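Local structure of erythrocyte binding antigen 140 (Plasmodium falciparum, 4GF2) at residues T286-F291 and H367-S372; Y381-K386 and C392-N397; V456-A459 and N463-T466. The protein probably binds a receptor on the host red cell surface through a region with two Duffy-binding-like domains, as a ligand used in erythrocyte invasion. The protein carries 3 engineered substitutions. All blocks are in the same frame, centred on the assembly; numbering follows the deposited sequence.

Contact 1. Residues T286-F291 and H367-S372; sequences TIIKSF and HLLGAS
With chi1 at -69° and chi2 near 180°, Ile288 runs its longer branch straight out from helix 285-293, and CD1 ends on Leu369. Residues 367-372 lie in the second Duffy-binding-like domain, and the contact packs helix 285-293 on its helix 361-382. Ile288 CD1 lies 3.6 Å from Leu369 CB. Leu369 sets CG anti to its carbonyl carbon, beside its backbone N (chi1 -63°), which helps place the leucine's CD1 near the other branch, 4.0 Å from Ile288 CG2. The two side chains meet at about a right angle. Just past Leu369 comes Gly370, whose backbone N is 4.2 Å from Ile288 CD1; having no side chain, it offers bare backbone to the methyl. On a different face of the helix, Ser372 OG donates to Leu368 O at 2.9 Å, from above the carbonyl plane, and that oxygen also takes the helical bond from Ser372 N. Ile287 and Phe291 widen the joint by packing on Ile373. Between these two segments the contact is buried and almost wholly aliphatic, with a glycine backbone beside it and no hydrogen bond or charge pair, so side-chain shape rather than directed bonding sets the fit.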
loop_
_atom_site.group_PDB
_atom_site.type_symbol
_atom_site.label_atom_id
_atom_site.label_comp_id
_atom_site.label_asym_id
_atom_site.label_seq_id
_atom_site.Cartn_x
_atom_site.Cartn_y
_atom_site.Cartn_z
ATOM N N THR A 286 2.149 10.125 -6.230
ATOM C CA THR A 286 3.143 10.834 -7.027
ATOM C C THR A 286 4.011 11.765 -6.175
ATOM O O THR A 286 5.235 11.751 -6.287
ATOM C CB THR A 286 2.476 11.643 -8.153
ATOM O OG1 THR A 286 1.741 10.757 -9.005
ATOM C CG2 THR A 286 3.519 12.382 -8.977
ATOM N N ILE A 287 3.385 12.569 -5.322
ATOM C CA ILE A 287 4.137 13.515 -4.500
ATOM C C ILE A 287 4.945 12.782 -3.430
ATOM O O ILE A 287 6.081 13.155 -3.134
ATOM C CB ILE A 287 3.224 14.560 -3.830
ATOM C CG1 ILE A 287 2.397 15.295 -4.888
ATOM C CG2 ILE A 287 4.061 15.560 -3.043
ATOM C CD1 ILE A 287 1.603 16.476 -4.350
ATOM N N ILE A 288 4.362 11.737 -2.856
ATOM C CA ILE A 288 5.064 10.957 -1.848
ATOM C C ILE A 288 6.368 10.428 -2.428
ATOM O O ILE A 288 7.403 10.426 -1.761
ATOM C CB ILE A 288 4.216 9.778 -1.349
ATOM C CG1 ILE A 288 3.020 10.288 -0.541
ATOM C CG2 ILE A 288 5.054 8.852 -0.477
ATOM C CD1 ILE A 288 1.991 9.216 -0.216
ATOM N N LYS A 289 6.314 9.987 -3.680
ATOM C CA LYS A 289 7.485 9.414 -4.330
ATOM C C LYS A 289 8.541 10.484 -4.566
ATOM O O LYS A 289 9.736 10.221 -4.452
ATOM C CB LYS A 289 7.100 8.747 -5.647
ATOM C CG LYS A 289 6.377 7.424 -5.481
ATOM C CD LYS A 289 6.158 6.750 -6.828
ATOM C CE LYS A 289 5.363 5.459 -6.692
ATOM N NZ LYS A 289 5.199 4.766 -8.005
ATOM N N SER A 290 8.093 11.692 -4.892
ATOM C CA SER A 290 9.002 12.815 -5.083
ATOM C C SER A 290 9.708 13.157 -3.774
ATOM O O SER A 290 10.928 13.323 -3.741
ATOM C CB SER A 290 8.242 14.035 -5.600
ATOM O OG SER A 290 9.119 15.129 -5.804
ATOM N N PHE A 291 8.930 13.247 -2.696
ATOM C CA PHE A 291 9.451 13.615 -1.382
ATOM C C PHE A 291 10.367 12.556 -0.775
ATOM O O PHE A 291 11.249 12.878 0.020
ATOM C CB PHE A 291 8.295 13.886 -0.416
ATOM C CG PHE A 291 7.780 15.297 -0.461
ATOM C CD1 PHE A 291 7.156 15.788 -1.595
ATOM C CD2 PHE A 291 7.909 16.126 0.638
ATOM C CE1 PHE A 291 6.678 17.086 -1.632
ATOM C CE2 PHE A 291 7.433 17.425 0.607
ATOM C CZ PHE A 291 6.816 17.903 -0.528
ATOM N N HIS A 367 -2.455 7.878 2.448
ATOM C CA HIS A 367 -3.243 9.039 2.847
ATOM C C HIS A 367 -2.547 9.865 3.927
ATOM O O HIS A 367 -2.553 11.095 3.879
ATOM C CB HIS A 367 -4.619 8.622 3.356
ATOM C CG HIS A 367 -5.465 9.778 3.789
ATOM N ND1 HIS A 367 -6.466 10.304 3.001
ATOM C CD2 HIS A 367 -5.441 10.528 4.917
ATOM C CE1 HIS A 367 -7.028 11.323 3.628
ATOM N NE2 HIS A 367 -6.423 11.481 4.791
ATOM N N LEU A 368 -1.965 9.190 4.909
ATOM C CA LEU A 368 -1.320 9.885 6.013
ATOM C C LEU A 368 -0.149 10.717 5.514
ATOM O O LEU A 368 0.016 11.873 5.897
ATOM C CB LEU A 368 -0.836 8.886 7.059
ATOM C CG LEU A 368 -0.057 9.513 8.212
ATOM C CD1 LEU A 368 -0.909 10.571 8.888
ATOM C CD2 LEU A 368 0.381 8.447 9.202
ATOM N N LEU A 369 0.666 10.122 4.654
ATOM C CA LEU A 369 1.818 10.815 4.108
ATOM C C LEU A 369 1.369 12.007 3.270
ATOM O O LEU A 369 2.037 13.041 3.238
ATOM C CB LEU A 369 2.661 9.853 3.273
ATOM C CG LEU A 369 3.254 8.683 4.060
ATOM C CD1 LEU A 369 3.871 7.661 3.119
ATOM C CD2 LEU A 369 4.284 9.182 5.055
ATOM N N GLY A 370 0.237 11.860 2.591
ATOM C CA GLY A 370 -0.311 12.943 1.795
ATOM C C GLY A 370 -0.650 14.131 2.671
ATOM O O GLY A 370 -0.228 15.261 2.412
ATOM N N ALA A 371 -1.413 13.873 3.723
ATOM C CA ALA A 371 -1.782 14.918 4.662
ATOM C C ALA A 371 -0.534 15.576 5.248
ATOM O O ALA A 371 -0.470 16.800 5.378
ATOM C CB ALA A 371 -2.651 14.345 5.764
ATOM N N SER A 372 0.454 14.760 5.596
ATOM C CA SER A 372 1.686 15.257 6.200
ATOM C C SER A 372 2.427 16.190 5.249
ATOM O O SER A 372 2.955 17.230 5.660
ATOM C CB SER A 372 2.597 14.091 6.583
ATOM O OG SER A 372 1.990 13.265 7.560
#

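Contact 2. Residues Y381-K386 and C392-N397; sequences YKYKEK and CSIIQN
Ile394 lays its CD1 methyl over one face of the Tyr383 ring, 4.1 Å from the centroid and 18° off the ring normal, a CH-pi contact. The methyl sits nearer the root of the ring than its hydroxyl end, with Ile394 CD1 3.9 Å from Tyr383 CG. Lys382 CG lies off-centre over the opposite face, 3.5 Å above the plane of the Tyr383 ring, so aliphatic carbons approach both faces. The same Ile394 CD1 also touches Lys386 CD at 4.0 Å, which puts the methyl in the angle between tyrosine and lysine; each of them crosses the isoleucine at about a right angle. This is the turn joining two successive helices of the second Duffy-binding-like domain: helix 361-382 stops, the chain makes a type I beta turn from Tyr383 to Lys386, closed by Lys386 N to Tyr383 O at 3.0 Å, and helix 388-407 sets off again. The torsion of Ile394 (chi1 -69°, chi2 176°) stretches the branch ending in CD1 out toward that turn. Lys386 spends only its methylenes here; its chain bends at the last torsion and NZ makes a salt bridge with Glu492 of helix 478-508. One turn earlier on helix 361-382, Leu379 also packs against Ile394, while Cys392 is tied by a disulfide to Cys467.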
loop_
_atom_site.group_PDB
_atom_site.type_symbol
_atom_site.label_atom_id
_atom_site.label_comp_id
_atom_site.label_asym_id
_atom_site.label_seq_id
_atom_site.Cartn_x
_atom_site.Cartn_y
_atom_site.Cartn_z
ATOM N N TYR A 381 4.407 27.653 3.374
ATOM C CA TYR A 381 3.905 28.762 2.578
ATOM C C TYR A 381 3.429 29.908 3.465
ATOM O O TYR A 381 3.622 31.080 3.139
ATOM C CB TYR A 381 2.764 28.298 1.673
ATOM C CG TYR A 381 2.209 29.399 0.800
ATOM C CD1 TYR A 381 2.866 29.791 -0.360
ATOM C CD2 TYR A 381 1.032 30.053 1.137
ATOM C CE1 TYR A 381 2.364 30.799 -1.160
ATOM C CE2 TYR A 381 0.523 31.062 0.345
ATOM C CZ TYR A 381 1.192 31.433 -0.802
ATOM O OH TYR A 381 0.687 32.437 -1.594
ATOM N N LYS A 382 2.813 29.566 4.592
ATOM C CA LYS A 382 2.265 30.571 5.495
ATOM C C LYS A 382 3.373 31.316 6.224
ATOM O O LYS A 382 3.295 32.528 6.413
ATOM C CB LYS A 382 1.324 29.918 6.511
ATOM C CG LYS A 382 0.703 30.894 7.503
ATOM C CD LYS A 382 -0.137 31.947 6.791
ATOM C CE LYS A 382 -0.689 32.981 7.757
ATOM N NZ LYS A 382 -1.607 32.382 8.764
ATOM N N TYR A 383 4.412 30.586 6.617
ATOM C CA TYR A 383 5.462 31.145 7.461
ATOM C C TYR A 383 6.830 31.162 6.782
ATOM O O TYR A 383 7.862 31.081 7.451
ATOM C CB TYR A 383 5.541 30.346 8.761
ATOM C CG TYR A 383 4.229 30.282 9.502
ATOM C CD1 TYR A 383 3.799 31.345 10.283
ATOM C CD2 TYR A 383 3.415 29.163 9.417
ATOM C CE1 TYR A 383 2.599 31.295 10.959
ATOM C CE2 TYR A 383 2.214 29.104 10.091
ATOM C CZ TYR A 383 1.811 30.171 10.860
ATOM O OH TYR A 383 0.615 30.114 11.532
ATOM N N LYS A 384 6.841 31.291 5.459
ATOM C CA LYS A 384 8.086 31.250 4.695
ATOM C C LYS A 384 9.049 32.376 5.077
ATOM O O LYS A 384 10.249 32.283 4.821
ATOM C CB LYS A 384 7.798 31.290 3.188
ATOM C CG LYS A 384 7.076 32.542 2.707
ATOM C CD LYS A 384 6.577 32.375 1.276
ATOM C CE LYS A 384 5.987 33.668 0.726
ATOM N NZ LYS A 384 4.828 34.159 1.526
ATOM N N GLU A 385 8.527 33.431 5.696
ATOM C CA GLU A 385 9.348 34.587 6.052
ATOM C C GLU A 385 9.937 34.503 7.462
ATOM O O GLU A 385 10.583 35.442 7.922
ATOM C CB GLU A 385 8.540 35.878 5.908
ATOM C CG GLU A 385 8.262 36.279 4.469
ATOM C CD GLU A 385 7.731 37.693 4.352
ATOM O OE1 GLU A 385 7.398 38.292 5.397
ATOM O OE2 GLU A 385 7.651 38.211 3.219
ATOM N N LYS A 386 9.716 33.383 8.144
ATOM C CA LYS A 386 10.284 33.178 9.473
ATOM C C LYS A 386 11.650 32.507 9.380
ATOM O O LYS A 386 12.033 32.010 8.323
ATOM C CB LYS A 386 9.342 32.337 10.335
ATOM C CG LYS A 386 8.149 33.114 10.872
ATOM C CD LYS A 386 7.374 32.314 11.905
ATOM C CE LYS A 386 6.302 33.158 12.576
ATOM N NZ LYS A 386 6.880 34.247 13.412
ATOM N N CYS A 392 11.188 25.317 11.824
ATOM C CA CYS A 392 11.461 23.976 12.318
ATOM C C CYS A 392 10.460 23.578 13.395
ATOM O O CYS A 392 9.838 22.521 13.309
ATOM C CB CYS A 392 12.877 23.890 12.883
ATOM S SG CYS A 392 13.216 22.332 13.720
ATOM N N SER A 393 10.309 24.422 14.411
ATOM C CA SER A 393 9.429 24.107 15.530
ATOM C C SER A 393 7.957 24.060 15.111
ATOM O O SER A 393 7.187 23.262 15.640
ATOM C CB SER A 393 9.638 25.095 16.682
ATOM O OG SER A 393 9.479 26.438 16.260
ATOM N N ILE A 394 7.572 24.898 14.155
ATOM C CA ILE A 394 6.195 24.917 13.669
ATOM C C ILE A 394 5.838 23.617 12.948
ATOM O O ILE A 394 4.710 23.131 13.052
ATOM C CB ILE A 394 5.950 26.096 12.712
ATOM C CG1 ILE A 394 5.993 27.415 13.483
ATOM C CG2 ILE A 394 4.605 25.947 12.025
ATOM C CD1 ILE A 394 5.864 28.643 12.606
ATOM N N ILE A 395 6.794 23.066 12.206
ATOM C CA ILE A 395 6.579 21.810 11.496
ATOM C C ILE A 395 6.441 20.677 12.501
ATOM O O ILE A 395 5.619 19.776 12.330
ATOM C CB ILE A 395 7.741 21.498 10.528
ATOM C CG1 ILE A 395 7.740 22.475 9.348
ATOM C CG2 ILE A 395 7.655 20.066 10.016
ATOM C CD1 ILE A 395 6.518 22.376 8.462
ATOM N N GLN A 396 7.245 20.732 13.558
ATOM C CA GLN A 396 7.217 19.701 14.587
ATOM C C GLN A 396 5.909 19.735 15.368
ATOM O O GLN A 396 5.425 18.695 15.809
ATOM C CB GLN A 396 8.403 19.851 15.540
ATOM C CG GLN A 396 9.714 19.356 14.966
ATOM C CD GLN A 396 10.815 19.266 16.010
ATOM O OE1 GLN A 396 10.573 19.450 17.203
ATOM N NE2 GLN A 396 12.031 18.982 15.563
ATOM N N ASN A 397 5.343 20.928 15.542
ATOM C CA ASN A 397 4.052 21.062 16.215
ATOM C C ASN A 397 2.974 20.217 15.533
ATOM O O ASN A 397 2.293 19.420 16.183
ATOM C CB ASN A 397 3.607 22.529 16.272
ATOM C CG ASN A 397 4.387 23.344 17.295
ATOM O OD1 ASN A 397 4.966 22.800 18.238
ATOM N ND2 ASN A 397 4.389 24.662 17.118
#

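Contact 3. Residues V456-A459 and N463-T466; sequences VMSA and NKET
Lys464 CD comes to one face of the Ser458-Ala459 peptide at its oxygen end, above the plane and slightly beyond Ser458 O, which is 3.1 Å from Lys464 CD, a tight approach; the Met457 carbonyl is on the opposite side of that plane, and the two alpha carbons of Ser458 and Ala459 lie at its ends. In the second Duffy-binding-like domain this is where the chain, at the C-terminal end of helix 435-457, doubles back on itself through a loop leading to helix 470-475. Lys464 begins a short 3-10 turn in that loop and points its side chain back at the end of helix 435-457. Lys464 CG stands farther out, beyond the oxygen and 3.4 Å from Ser458 O. The chain then kinks at chi3 (-58°), and the ammonium end turns along the serine side chain; Lys464 NZ is 4.0 Å from Ser458 OG, too far for a hydrogen bond. That hydroxyl is already engaged, since Ser458 OG is hydrogen-bonded to Trp454 O and Lys455 O. Its chi1 of 62°, between the backbone N and the carbonyl carbon, turns OG back toward those two oxygens. Ala459 adds a backbone touch, its CA being 3.9 Å from Lys464 CD, while its methyl points away from the loop and meets Phe291 of helix 285-293. The contact across the segments is lysine methylenes on backbone and on the serine hydroxyl, with no hydrogen bond of its own. Beyond it, the 3-10 turn is closed by Thr466 N bonding to Asn463 O at 2.9 Å, and Thr466 OG1 reaches the same oxygen more weakly.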
loop_
_atom_site.group_PDB
_atom_site.type_symbol
_atom_site.label_atom_id
_atom_site.label_comp_id
_atom_site.label_asym_id
_atom_site.label_seq_id
_atom_site.Cartn_x
_atom_site.Cartn_y
_atom_site.Cartn_z
ATOM N N VAL A 456 9.070 13.255 5.045
ATOM C CA VAL A 456 8.355 14.027 4.035
ATOM C C VAL A 456 8.044 15.439 4.521
ATOM O O VAL A 456 8.038 16.381 3.729
ATOM C CB VAL A 456 7.047 13.328 3.566
ATOM C CG1 VAL A 456 7.353 11.954 2.990
ATOM C CG2 VAL A 456 6.043 13.222 4.696
ATOM N N MET A 457 7.797 15.594 5.818
ATOM C CA MET A 457 7.483 16.909 6.368
ATOM C C MET A 457 8.732 17.771 6.464
ATOM O O MET A 457 8.665 18.987 6.308
ATOM C CB MET A 457 6.841 16.783 7.751
ATOM C CG MET A 457 5.456 16.154 7.742
ATOM S SD MET A 457 4.664 16.246 9.361
ATOM C CE MET A 457 4.190 17.969 9.421
ATOM N N SER A 458 9.870 17.135 6.719
ATOM C CA SER A 458 11.124 17.851 6.894
ATOM C C SER A 458 11.703 18.305 5.559
ATOM O O SER A 458 12.687 19.048 5.520
ATOM C CB SER A 458 12.140 16.969 7.621
ATOM O OG SER A 458 12.440 15.801 6.875
ATOM N N ALA A 459 11.086 17.858 4.470
ATOM C CA ALA A 459 11.580 18.161 3.132
ATOM C C ALA A 459 11.413 19.633 2.769
ATOM O O ALA A 459 12.071 20.128 1.854
ATOM C CB ALA A 459 10.875 17.294 2.110
ATOM N N ASN A 463 18.366 23.044 5.338
ATOM C CA ASN A 463 19.179 22.285 6.282
ATOM C C ASN A 463 18.295 21.453 7.203
ATOM O O ASN A 463 18.048 21.830 8.348
ATOM C CB ASN A 463 20.054 23.225 7.116
ATOM C CG ASN A 463 21.004 24.050 6.267
ATOM O OD1 ASN A 463 22.068 23.575 5.867
ATOM N ND2 ASN A 463 20.628 25.295 5.995
ATOM N N LYS A 464 17.823 20.318 6.698
ATOM C CA LYS A 464 16.870 19.487 7.426
ATOM C C LYS A 464 17.421 19.044 8.780
ATOM O O LYS A 464 16.698 19.034 9.776
ATOM C CB LYS A 464 16.481 18.262 6.592
ATOM C CG LYS A 464 16.007 18.596 5.183
ATOM C CD LYS A 464 15.180 17.467 4.579
ATOM C CE LYS A 464 15.952 16.162 4.524
ATOM N NZ LYS A 464 15.101 15.041 4.033
ATOM N N GLU A 465 18.700 18.685 8.818
ATOM C CA GLU A 465 19.319 18.192 10.047
ATOM C C GLU A 465 19.442 19.278 11.115
ATOM O O GLU A 465 19.868 19.008 12.237
ATOM C CB GLU A 465 20.692 17.587 9.751
ATOM C CG GLU A 465 20.635 16.319 8.915
ATOM C CD GLU A 465 21.978 15.620 8.819
ATOM O OE1 GLU A 465 22.936 16.074 9.479
ATOM O OE2 GLU A 465 22.073 14.614 8.085
ATOM N N THR A 466 19.078 20.506 10.763
ATOM C CA THR A 466 18.987 21.581 11.741
ATOM C C THR A 466 17.845 21.289 12.708
ATOM O O THR A 466 17.869 21.710 13.866
ATOM C CB THR A 466 18.724 22.938 11.058
ATOM O OG1 THR A 466 19.814 23.257 10.184
ATOM C CG2 THR A 466 18.562 24.045 12.093
#

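Overall arrangement
Following the chain from the N terminus, the three contacts come one after another; none encloses or crosses another. Contact 1 closes the long loop, bringing helix 285-293 against helix 361-382 across 75 intervening residues. Contact 2 then shuts the tight corner between that second helix and helix 388-407, and contact 3 folds the end of helix 435-457 onto the loop behind it. In space they join up: Phe291 of contact 1 packs on Val456 and Ala459 of contact 3, and Ser372 meets Val456. Contacts 1 and 2 share helix 361-382 without touching; Met457 of contact 3 touches both, through Ser372 and Ile395.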